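Local coordinates for protein cobalt-precorrin-5B C(1)-methyltransferase (Archaeoglobus fulgidus, PDB 1SR8) that probably methylates C-1 of cobalt-precorrin-5B, using S-adenosyl-L-methionine, to give cobalt-precorrin-6A in the anaerobic pathway to adenosylcobalamin, at residues G28-I31 with G36-R39; K65-T70 with D75-V80; I158-G163 with G179-L184; I213-K218 with P255-I260. All blocks are in the same frame, centred on the assembly; numbering follows the deposited sequence.

Interaction 1. Residues G28-I31 with G36-R39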
loop_
_atom_site.group_PDB
_atom_site.type_symbol
_atom_site.label_atom_id
_atom_site.label_comp_id
_atom_site.label_asym_id
_atom_site.label_seq_id
_atom_site.Cartn_x
_atom_site.Cartn_y
_atom_site.Cartn_z
ATOM N N GLY A 28 1.350 6.155 -10.212
ATOM C CA GLY A 28 1.301 5.772 -8.812
ATOM C C GLY A 28 2.570 5.049 -8.391
ATOM O O GLY A 28 2.807 4.822 -7.206
ATOM N N LEU A 29 3.406 4.700 -9.361
ATOM C CA LEU A 29 4.636 3.981 -9.060
ATOM C C LEU A 29 5.863 4.863 -8.788
ATOM O O LEU A 29 6.906 4.366 -8.356
ATOM C CB LEU A 29 4.921 2.967 -10.180
ATOM C CG LEU A 29 3.908 1.810 -10.234
ATOM C CD1 LEU A 29 4.022 1.089 -11.560
ATOM C CD2 LEU A 29 4.140 0.848 -9.081
ATOM N N TYR A 30 5.740 6.167 -9.014
ATOM C CA TYR A 30 6.864 7.056 -8.760
ATOM C C TYR A 30 6.527 8.303 -7.961
ATOM O O TYR A 30 5.516 8.972 -8.209
ATOM C CB TYR A 30 7.514 7.495 -10.070
ATOM C CG TYR A 30 8.075 6.363 -10.887
ATOM C CD1 TYR A 30 7.249 5.608 -11.716
ATOM C CD2 TYR A 30 9.423 6.025 -10.807
ATOM C CE1 TYR A 30 7.750 4.544 -12.443
ATOM C CE2 TYR A 30 9.937 4.959 -11.530
ATOM C CZ TYR A 30 9.093 4.220 -12.343
ATOM O OH TYR A 30 9.578 3.132 -13.036
ATOM N N ILE A 31 7.393 8.592 -6.992
ATOM C CA ILE A 31 7.297 9.783 -6.160
ATOM C C ILE A 31 8.481 10.644 -6.608
ATOM O O ILE A 31 9.644 10.315 -6.366
ATOM C CB ILE A 31 7.474 9.490 -4.655
ATOM C CG1 ILE A 31 6.311 8.654 -4.128
ATOM C CG2 ILE A 31 7.553 10.800 -3.892
ATOM C CD1 ILE A 31 6.401 8.365 -2.644
ATOM N N GLY A 36 15.517 13.410 -8.726
ATOM C CA GLY A 36 15.261 12.035 -9.120
ATOM C C GLY A 36 13.873 11.539 -8.777
ATOM O O GLY A 36 12.943 12.332 -8.641
ATOM N N TYR A 37 13.741 10.222 -8.632
ATOM C CA TYR A 37 12.464 9.583 -8.311
ATOM C C TYR A 37 12.618 8.540 -7.204
ATOM O O TYR A 37 13.702 7.995 -6.995
ATOM C CB TYR A 37 11.898 8.864 -9.547
ATOM C CG TYR A 37 11.510 9.762 -10.706
ATOM C CD1 TYR A 37 10.265 10.399 -10.738
ATOM C CD2 TYR A 37 12.392 9.985 -11.770
ATOM C CE1 TYR A 37 9.904 11.244 -11.805
ATOM C CE2 TYR A 37 12.043 10.830 -12.844
ATOM C CZ TYR A 37 10.799 11.456 -12.854
ATOM O OH TYR A 37 10.458 12.294 -13.896
ATOM N N LEU A 38 11.531 8.288 -6.479
ATOM C CA LEU A 38 11.506 7.246 -5.456
ATOM C C LEU A 38 10.480 6.275 -6.032
ATOM O O LEU A 38 9.457 6.696 -6.579
ATOM C CB LEU A 38 11.031 7.772 -4.097
ATOM C CG LEU A 38 12.100 8.313 -3.143
ATOM C CD1 LEU A 38 11.444 8.889 -1.896
ATOM C CD2 LEU A 38 13.048 7.200 -2.762
ATOM N N ARG A 39 10.766 4.982 -5.939
ATOM C CA ARG A 39 9.876 3.959 -6.482
ATOM C C ARG A 39 8.908 3.376 -5.441
ATOM O O ARG A 39 9.321 2.942 -4.368
ATOM C CB ARG A 39 10.717 2.826 -7.109
ATOM C CG ARG A 39 11.629 3.264 -8.269
ATOM C CD ARG A 39 12.878 2.373 -8.407
ATOM N NE ARG A 39 12.786 1.363 -9.469
ATOM C CZ ARG A 39 12.951 1.596 -10.778
ATOM N NH1 ARG A 39 13.223 2.821 -11.222
ATOM N NH2 ARG A 39 12.849 0.596 -11.652
#
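Tyr30 turns the edge of its ring toward the face of Tyr37, an offset edge-to-face pair with the planes at 79° and the ring centroids 5.9 Å apart. The two tyrosines belong to opposite arms of a beta hairpin, strand 30-33 followed by strand 36-42. They sit diagonally: Tyr30 is directly opposite Arg39, in a non-hydrogen-bonded pair. With chi1 at -61°, CG of Tyr30 lies beside the backbone N and anti to the carbonyl carbon, which leans the ring along the Arg39 chain, the two pointing the same way. Near the ring plane, at its edge, Tyr30 CE2 meets Arg39 NH1 at 3.9 Å. The guanidinium stands almost perpendicular to the ring and turns one face to the phenol oxygen, with Tyr30 OH 4.1 Å from Arg39 NH1. On the Tyr37 side, Tyr30 CD2 rests 4.0 Å from Tyr37 CB. Lys24 makes a cation-pi contact with each tyrosine. Cut back to alanine, Tyr30 would probably leave the Tyr37 face without its edge partner and the Arg39 chain without the ring it lies along, and would cost Lys24 one of its two rings. On the other face of the hairpin, Ile31 and Leu38 meet at their CB atoms, 4.0 Å apart, and both go on to touch Leu197 of helix 195-204. Two backbone bonds tie these residues: Leu38 N gives to Ile31 O and Ile31 N to Leu38 O, the latter at 2.8 Å and almost straight (176°).

Interaction 2. Residues K65-T70 with D75-V80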
loop_
_atom_site.group_PDB
_atom_site.type_symbol
_atom_site.label_atom_id
_atom_site.label_comp_id
_atom_site.label_asym_id
_atom_site.label_seq_id
_atom_site.Cartn_x
_atom_site.Cartn_y
_atom_site.Cartn_z
ATOM N N LYS A 65 2.548 -10.074 -18.401
ATOM C CA LYS A 65 2.147 -8.869 -17.673
ATOM C C LYS A 65 0.629 -8.788 -17.655
ATOM O O LYS A 65 -0.042 -9.240 -18.584
ATOM C CB LYS A 65 2.678 -7.606 -18.355
ATOM C CG LYS A 65 4.185 -7.478 -18.372
ATOM C CD LYS A 65 4.631 -6.308 -19.263
ATOM C CE LYS A 65 6.168 -6.239 -19.404
ATOM N NZ LYS A 65 6.619 -5.173 -20.351
ATOM N N VAL A 66 0.085 -8.226 -16.590
ATOM C CA VAL A 66 -1.358 -8.055 -16.489
ATOM C C VAL A 66 -1.590 -6.683 -15.888
ATOM O O VAL A 66 -0.693 -6.092 -15.287
ATOM C CB VAL A 66 -2.029 -9.110 -15.567
ATOM C CG1 VAL A 66 -1.707 -10.515 -16.048
ATOM C CG2 VAL A 66 -1.577 -8.914 -14.133
ATOM N N LYS A 67 -2.792 -6.166 -16.069
ATOM C CA LYS A 67 -3.123 -4.878 -15.507
ATOM C C LYS A 67 -4.166 -5.138 -14.431
ATOM O O LYS A 67 -5.141 -5.852 -14.664
ATOM C CB LYS A 67 -3.683 -3.966 -16.595
ATOM C CG LYS A 67 -3.999 -2.553 -16.131
ATOM C CD LYS A 67 -4.252 -1.623 -17.316
ATOM C CE LYS A 67 -2.974 -1.428 -18.153
ATOM N NZ LYS A 67 -2.435 -2.695 -18.771
ATOM N N VAL A 68 -3.950 -4.593 -13.242
ATOM C CA VAL A 68 -4.910 -4.779 -12.166
ATOM C C VAL A 68 -5.360 -3.440 -11.595
ATOM O O VAL A 68 -4.597 -2.466 -11.577
ATOM C CB VAL A 68 -4.325 -5.641 -11.025
ATOM C CG1 VAL A 68 -4.131 -7.065 -11.500
ATOM C CG2 VAL A 68 -3.009 -5.066 -10.566
ATOM N N SER A 69 -6.614 -3.386 -11.155
ATOM C CA SER A 69 -7.139 -2.170 -10.561
ATOM C C SER A 69 -6.669 -2.174 -9.109
ATOM O O SER A 69 -6.316 -3.225 -8.569
ATOM C CB SER A 69 -8.667 -2.152 -10.646
ATOM O OG SER A 69 -9.243 -3.304 -10.049
ATOM N N THR A 70 -6.632 -0.998 -8.487
ATOM C CA THR A 70 -6.194 -0.869 -7.098
ATOM C C THR A 70 -7.232 -0.059 -6.349
ATOM O O THR A 70 -8.036 0.643 -6.965
ATOM C CB THR A 70 -4.852 -0.114 -6.978
ATOM O OG1 THR A 70 -5.004 1.204 -7.512
ATOM C CG2 THR A 70 -3.746 -0.831 -7.741
ATOM N N ASP A 75 -4.792 1.881 -12.001
ATOM C CA ASP A 75 -4.474 0.550 -12.512
ATOM C C ASP A 75 -2.968 0.416 -12.627
ATOM O O ASP A 75 -2.288 1.363 -13.019
ATOM C CB ASP A 75 -5.104 0.318 -13.881
ATOM C CG ASP A 75 -6.613 0.386 -13.848
ATOM O OD1 ASP A 75 -7.213 0.023 -12.820
ATOM O OD2 ASP A 75 -7.199 0.791 -14.864
ATOM N N VAL A 76 -2.447 -0.754 -12.278
ATOM C CA VAL A 76 -1.009 -0.983 -12.340
ATOM C C VAL A 76 -0.669 -2.212 -13.152
ATOM O O VAL A 76 -1.343 -3.231 -13.063
ATOM C CB VAL A 76 -0.399 -1.179 -10.939
ATOM C CG1 VAL A 76 1.110 -1.391 -11.056
ATOM C CG2 VAL A 76 -0.686 0.025 -10.079
ATOM N N GLU A 77 0.388 -2.115 -13.942
ATOM C CA GLU A 77 0.810 -3.241 -14.748
ATOM C C GLU A 77 1.857 -4.009 -13.939
ATOM O O GLU A 77 2.821 -3.434 -13.426
ATOM C CB GLU A 77 1.382 -2.725 -16.057
ATOM C CG GLU A 77 1.753 -3.783 -17.052
ATOM C CD GLU A 77 2.232 -3.169 -18.350
ATOM O OE1 GLU A 77 1.387 -2.632 -19.106
ATOM O OE2 GLU A 77 3.458 -3.206 -18.601
ATOM N N VAL A 78 1.642 -5.314 -13.808
ATOM C CA VAL A 78 2.529 -6.183 -13.040
ATOM C C VAL A 78 3.102 -7.298 -13.914
ATOM O O VAL A 78 2.380 -7.932 -14.695
ATOM C CB VAL A 78 1.762 -6.839 -11.845
ATOM C CG1 VAL A 78 2.684 -7.734 -11.032
ATOM C CG2 VAL A 78 1.164 -5.760 -10.959
ATOM N N GLU A 79 4.405 -7.527 -13.781
ATOM C CA GLU A 79 5.064 -8.583 -14.532
ATOM C C GLU A 79 4.803 -9.899 -13.817
ATOM O O GLU A 79 4.933 -9.993 -12.599
ATOM C CB GLU A 79 6.567 -8.312 -14.640
ATOM C CG GLU A 79 6.892 -7.186 -15.609
ATOM C CD GLU A 79 8.139 -7.465 -16.430
ATOM O OE1 GLU A 79 9.260 -7.345 -15.884
ATOM O OE2 GLU A 79 7.992 -7.818 -17.627
ATOM N N VAL A 80 4.419 -10.912 -14.580
ATOM C CA VAL A 80 4.111 -12.207 -14.005
ATOM C C VAL A 80 4.705 -13.332 -14.848
ATOM O O VAL A 80 5.212 -13.103 -15.950
ATOM C CB VAL A 80 2.577 -12.427 -13.939
ATOM C CG1 VAL A 80 1.909 -11.298 -13.188
ATOM C CG2 VAL A 80 2.008 -12.521 -15.346
HETATM O O HOH W 1 -7.568 0.955 -10.363
#
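Lys65, extended beyond CG, runs beside Glu79, pointing the same way, and crosses Glu77. Its CD is 3.4 Å from Glu77 OE2, but NZ stays beyond salt-bridge range, 4.1 Å from Glu77 OE2 and 4.0 Å from Glu79 OE2. The other oxygen of Glu77 faces Lys67, which starts with CG anti to the backbone N (chi1 -177°), folds at chi3 and chi4, and brings NZ to 3.8 Å from Glu77 OE1, a long salt bridge. On the way, Lys67 CG passes at about a right angle to Asp75, 3.8 Å from Asp75 CB. Beneath these charges lies a beta hairpin, strand 63-68 against strand 76-83, in which Val66 pairs with Val78 and Val68 with Val76 through two backbone bonds each. The valines point to the opposite face, where Val66 and Val78 pack on Ala54 and Ala50 of helix 44-57, respectively. Near the turn, Thr70 CG2 lies 3.9 Å from Val76 CG2, and both side chains touch Phe189. A water accepts from Thr70 N and donates to Asp75 OD1, bridging the arms. Farther out, Thr70 OG1 is bonded to Val74 O, while Asn142 OD1 takes Ser69 N and Gln138 NE2 gives to Ser69 O, fixing the strand's exit against helix 133-149.

Interaction 3. Residues I158-G163 with G179-L184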
loop_
_atom_site.group_PDB
_atom_site.type_symbol
_atom_site.label_atom_id
_atom_site.label_comp_id
_atom_site.label_asym_id
_atom_site.label_seq_id
_atom_site.Cartn_x
_atom_site.Cartn_y
_atom_site.Cartn_z
ATOM N N ILE A 158 -5.313 -18.629 -4.298
ATOM C CA ILE A 158 -4.106 -17.823 -4.167
ATOM C C ILE A 158 -3.287 -18.355 -2.990
ATOM O O ILE A 158 -3.814 -18.521 -1.888
ATOM C CB ILE A 158 -4.475 -16.338 -3.927
ATOM C CG1 ILE A 158 -5.316 -15.820 -5.104
ATOM C CG2 ILE A 158 -3.206 -15.516 -3.708
ATOM C CD1 ILE A 158 -5.902 -14.441 -4.897
ATOM N N SER A 159 -2.006 -18.634 -3.231
ATOM C CA SER A 159 -1.129 -19.167 -2.189
ATOM C C SER A 159 0.205 -18.446 -2.112
ATOM O O SER A 159 0.627 -17.790 -3.062
ATOM C CB SER A 159 -0.848 -20.657 -2.427
ATOM O OG SER A 159 -2.042 -21.415 -2.414
ATOM N N VAL A 160 0.867 -18.601 -0.971
ATOM C CA VAL A 160 2.172 -17.996 -0.732
ATOM C C VAL A 160 3.120 -19.102 -0.225
ATOM O O VAL A 160 3.190 -19.387 0.973
ATOM C CB VAL A 160 2.058 -16.861 0.305
ATOM C CG1 VAL A 160 3.373 -16.112 0.411
ATOM C CG2 VAL A 160 0.924 -15.927 -0.090
ATOM N N PRO A 161 3.858 -19.739 -1.147
ATOM C CA PRO A 161 4.811 -20.819 -0.866
ATOM C C PRO A 161 5.673 -20.667 0.388
ATOM O O PRO A 161 5.821 -21.624 1.151
ATOM C CB PRO A 161 5.638 -20.875 -2.139
ATOM C CG PRO A 161 4.617 -20.564 -3.189
ATOM C CD PRO A 161 3.860 -19.401 -2.583
ATOM N N ASP A 162 6.241 -19.482 0.611
ATOM C CA ASP A 162 7.087 -19.272 1.787
ATOM C C ASP A 162 6.388 -18.416 2.822
ATOM O O ASP A 162 7.028 -17.849 3.707
ATOM C CB ASP A 162 8.402 -18.591 1.402
ATOM C CG ASP A 162 9.199 -19.386 0.390
ATOM O OD1 ASP A 162 9.454 -20.590 0.626
ATOM O OD2 ASP A 162 9.576 -18.802 -0.646
ATOM N N GLY A 163 5.070 -18.334 2.712
ATOM C CA GLY A 163 4.314 -17.516 3.630
ATOM C C GLY A 163 4.396 -17.915 5.083
ATOM O O GLY A 163 4.538 -17.061 5.954
ATOM N N GLY A 179 0.076 -19.392 10.778
ATOM C CA GLY A 179 0.195 -20.244 9.612
ATOM C C GLY A 179 0.507 -19.536 8.305
ATOM O O GLY A 179 0.510 -20.169 7.250
ATOM N N GLY A 180 0.768 -18.233 8.355
ATOM C CA GLY A 180 1.072 -17.516 7.130
ATOM C C GLY A 180 0.976 -16.006 7.254
ATOM O O GLY A 180 0.659 -15.477 8.319
ATOM N N ILE A 181 1.252 -15.311 6.158
ATOM C CA ILE A 181 1.201 -13.854 6.151
ATOM C C ILE A 181 -0.206 -13.325 5.892
ATOM O O ILE A 181 -1.127 -14.079 5.568
ATOM C CB ILE A 181 2.119 -13.270 5.058
ATOM C CG1 ILE A 181 1.668 -13.760 3.679
ATOM C CG2 ILE A 181 3.546 -13.701 5.298
ATOM C CD1 ILE A 181 2.337 -13.043 2.522
ATOM N N SER A 182 -0.352 -12.011 6.037
ATOM C CA SER A 182 -1.616 -11.329 5.784
ATOM C C SER A 182 -1.575 -10.779 4.353
ATOM O O SER A 182 -0.510 -10.535 3.794
ATOM C CB SER A 182 -1.792 -10.154 6.749
ATOM O OG SER A 182 -1.606 -10.537 8.099
ATOM N N ILE A 183 -2.741 -10.613 3.752
ATOM C CA ILE A 183 -2.829 -10.041 2.423
ATOM C C ILE A 183 -3.563 -8.732 2.676
ATOM O O ILE A 183 -4.714 -8.724 3.108
ATOM C CB ILE A 183 -3.621 -10.945 1.475
ATOM C CG1 ILE A 183 -2.864 -12.263 1.299
ATOM C CG2 ILE A 183 -3.828 -10.252 0.140
ATOM C CD1 ILE A 183 -3.513 -13.234 0.350
ATOM N N LEU A 184 -2.885 -7.620 2.427
ATOM C CA LEU A 184 -3.467 -6.319 2.691
ATOM C C LEU A 184 -3.011 -5.221 1.739
ATOM O O LEU A 184 -2.275 -5.468 0.787
ATOM C CB LEU A 184 -3.139 -5.936 4.134
ATOM C CG LEU A 184 -1.666 -6.064 4.517
ATOM C CD1 LEU A 184 -0.924 -4.806 4.083
ATOM C CD2 LEU A 184 -1.531 -6.261 6.020
#
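Strand 155-159 hands over to helix 163-168 through a type I beta turn, Val160 to Gly163, and it is this corner that receives Ile181 from the short, weakly bonded strand 180-181. Ile181 reaches in with its CD1 methyl, which sits against both branches of Val160, 3.9 Å from Val160 CG1 and 4.1 Å from Val160 CG2, the two side chains crossing at about a right angle. A chi1 of 61° sets CG1 of Ile181 between its backbone N and carbonyl carbon and leaves CG2 anti to the carbonyl carbon; that second methyl then lies 3.6 Å from Gly163 O. The same oxygen is 3.7 Å from Gly180 CA, so backbone meets backbone closely here. Glycine suits both positions: a CB on Gly163 would clash with Val160 O, and one on Gly180 would be jammed against the carbonyl of Gly179. Within the corner, Gly163 N donates to Val160 O at 2.8 Å and closes the turn. Neighbouring backbone holds the two sides in step, Val160 bonding to Arg120 and Ile181 to Gly121, while Phe106 packs on Val160. What results is a strand-to-helix connection made by a type I turn, packed by its apolar side against an outermost strand of the adjoining mixed sheet.

Interaction 4. Residues I213-K218 with P255-I260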
loop_
_atom_site.group_PDB
_atom_site.type_symbol
_atom_site.label_atom_id
_atom_site.label_comp_id
_atom_site.label_asym_id
_atom_site.label_seq_id
_atom_site.Cartn_x
_atom_site.Cartn_y
_atom_site.Cartn_z
ATOM N N ILE A 213 -0.641 15.879 9.716
ATOM C CA ILE A 213 0.384 14.833 9.793
ATOM C C ILE A 213 -0.317 13.551 10.263
ATOM O O ILE A 213 -0.652 13.418 11.444
ATOM C CB ILE A 213 1.490 15.212 10.813
ATOM C CG1 ILE A 213 2.024 16.615 10.506
ATOM C CG2 ILE A 213 2.629 14.193 10.757
ATOM C CD1 ILE A 213 2.913 17.191 11.596
ATOM N N THR A 214 -0.544 12.616 9.342
ATOM C CA THR A 214 -1.241 11.379 9.678
ATOM C C THR A 214 -0.347 10.141 9.699
ATOM O O THR A 214 0.717 10.124 9.085
ATOM C CB THR A 214 -2.430 11.159 8.719
ATOM O OG1 THR A 214 -1.963 10.752 7.424
ATOM C CG2 THR A 214 -3.207 12.461 8.579
ATOM N N THR A 215 -0.789 9.111 10.422
ATOM C CA THR A 215 -0.036 7.861 10.568
ATOM C C THR A 215 -0.226 6.832 9.448
ATOM O O THR A 215 0.646 5.991 9.214
ATOM C CB THR A 215 -0.363 7.169 11.916
ATOM O OG1 THR A 215 -1.780 7.017 12.047
ATOM C CG2 THR A 215 0.160 7.984 13.072
ATOM N N GLY A 216 -1.357 6.893 8.760
ATOM C CA GLY A 216 -1.600 5.948 7.693
ATOM C C GLY A 216 -2.749 6.401 6.823
ATOM O O GLY A 216 -3.276 7.500 7.008
ATOM N N ARG A 217 -3.151 5.555 5.880
ATOM C CA ARG A 217 -4.235 5.893 4.975
ATOM C C ARG A 217 -5.569 6.156 5.676
ATOM O O ARG A 217 -6.288 7.069 5.296
ATOM C CB ARG A 217 -4.406 4.787 3.928
ATOM C CG ARG A 217 -5.475 5.060 2.862
ATOM C CD ARG A 217 -5.144 6.294 2.023
ATOM N NE ARG A 217 -6.033 6.395 0.870
ATOM C CZ ARG A 217 -5.782 7.140 -0.202
ATOM N NH1 ARG A 217 -4.670 7.860 -0.263
ATOM N NH2 ARG A 217 -6.620 7.134 -1.228
ATOM N N LYS A 218 -5.912 5.366 6.687
ATOM C CA LYS A 218 -7.184 5.581 7.373
ATOM C C LYS A 218 -7.188 6.936 8.057
ATOM O O LYS A 218 -8.190 7.649 8.011
ATOM C CB LYS A 218 -7.449 4.468 8.393
ATOM C CG LYS A 218 -7.422 3.072 7.759
ATOM C CD LYS A 218 -7.849 1.956 8.721
ATOM C CE LYS A 218 -7.134 0.634 8.396
ATOM N NZ LYS A 218 -7.370 0.141 7.000
ATOM N N PRO A 255 -3.839 4.989 17.897
ATOM C CA PRO A 255 -3.073 4.676 19.104
ATOM C C PRO A 255 -1.770 3.913 18.874
ATOM O O PRO A 255 -0.728 4.242 19.452
ATOM C CB PRO A 255 -4.066 3.869 19.924
ATOM C CG PRO A 255 -5.367 4.508 19.576
ATOM C CD PRO A 255 -5.262 4.653 18.085
ATOM N N GLY A 256 -1.843 2.892 18.025
ATOM C CA GLY A 256 -0.688 2.062 17.734
ATOM C C GLY A 256 0.573 2.780 17.306
ATOM O O GLY A 256 1.618 2.620 17.932
ATOM N N LEU A 257 0.478 3.567 16.239
ATOM C CA LEU A 257 1.630 4.290 15.715
ATOM C C LEU A 257 1.962 5.552 16.497
ATOM O O LEU A 257 3.122 5.962 16.559
ATOM C CB LEU A 257 1.402 4.628 14.240
ATOM C CG LEU A 257 1.444 3.428 13.295
ATOM C CD1 LEU A 257 0.850 3.782 11.955
ATOM C CD2 LEU A 257 2.877 2.983 13.139
ATOM N N LEU A 258 0.949 6.170 17.094
ATOM C CA LEU A 258 1.171 7.380 17.876
ATOM C C LEU A 258 2.018 7.112 19.123
ATOM O O LEU A 258 2.875 7.919 19.483
ATOM C CB LEU A 258 -0.168 8.010 18.276
ATOM C CG LEU A 258 -0.955 8.684 17.152
ATOM C CD1 LEU A 258 -2.265 9.228 17.693
ATOM C CD2 LEU A 258 -0.118 9.803 16.549
ATOM N N LYS A 259 1.786 5.982 19.786
ATOM C CA LYS A 259 2.569 5.667 20.976
ATOM C C LYS A 259 3.980 5.246 20.569
ATOM O O LYS A 259 4.927 5.399 21.341
ATOM C CB LYS A 259 1.894 4.568 21.807
ATOM C CG LYS A 259 1.661 3.278 21.063
ATOM C CD LYS A 259 1.146 2.190 21.993
ATOM C CE LYS A 259 0.944 0.888 21.229
ATOM N NZ LYS A 259 2.166 0.519 20.451
ATOM N N ILE A 260 4.122 4.726 19.353
ATOM C CA ILE A 260 5.437 4.328 18.859
ATOM C C ILE A 260 6.265 5.595 18.643
ATOM O O ILE A 260 7.450 5.636 18.956
ATOM C CB ILE A 260 5.338 3.557 17.521
ATOM C CG1 ILE A 260 4.600 2.235 17.733
ATOM C CG2 ILE A 260 6.726 3.298 16.964
ATOM C CD1 ILE A 260 4.438 1.408 16.476
#
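The peptide joining Thr215 to Gly216 is the flat group here: Leu257 CD1 stands out of the peptide plane, on the side where Thr215 CB lies and toward the oxygen end, 3.5 Å from Thr215 O. The same methyl also rests 3.6 Å from Thr215 CB, so one leucine branch bridges backbone and side chain. Thr215 and Leu257 slide past each other in opposite directions, bringing Thr215 CG2 to 3.8 Å from Leu257 CB. Leu258, next along the helix, adds its CD2 methyl, 3.9 Å from Thr215 CG2 and approaching at about a right angle. Thr215 can offer its methyl to both leucines because chi1 of 53° puts OG1 between the backbone N and the carbonyl carbon and CG2 anti to the carbonyl carbon; OG1 makes a weak hydrogen bond with Phe254 N. The contact lies at the C-terminal ends of the adjacent parallel strands 210-214 and 248-253 of an alpha/beta sheet, each running into a helix. Gly216 is the N-cap of helix 217-226, and Leu258 continues the apolar layer onto Val279, Val281 and Ile239. What meets across the two segments, then, is methyl against carbon and a backbone carbonyl, so the fit probably rests on shape and the burial of Thr215 and Leu258 more than on directed polar bonds.

The two hairpins, interactions 1 and 2, have centres about 17 Å apart and touch, most closely at Leu29 CD1 and Val76 CG1, 3.9 Å apart. Interactions 2 and 3 reach the same mixed sheet: 63-68 is one of its outermost strands, whereas 155-159 lies inside it. Their centres are about 19 Å apart and their nearest atoms about 10 Å. Interaction 4 belongs to the separate parallel sheet; its nearest atoms come within about 8 Å of interaction 3, yet the centres are about 25 Å apart. Interactions 2 and 4 lie on opposite sides of the chain's centre. Where cobalt-precorrin and S-adenosyl-L-methionine bind cannot be read from these four contacts.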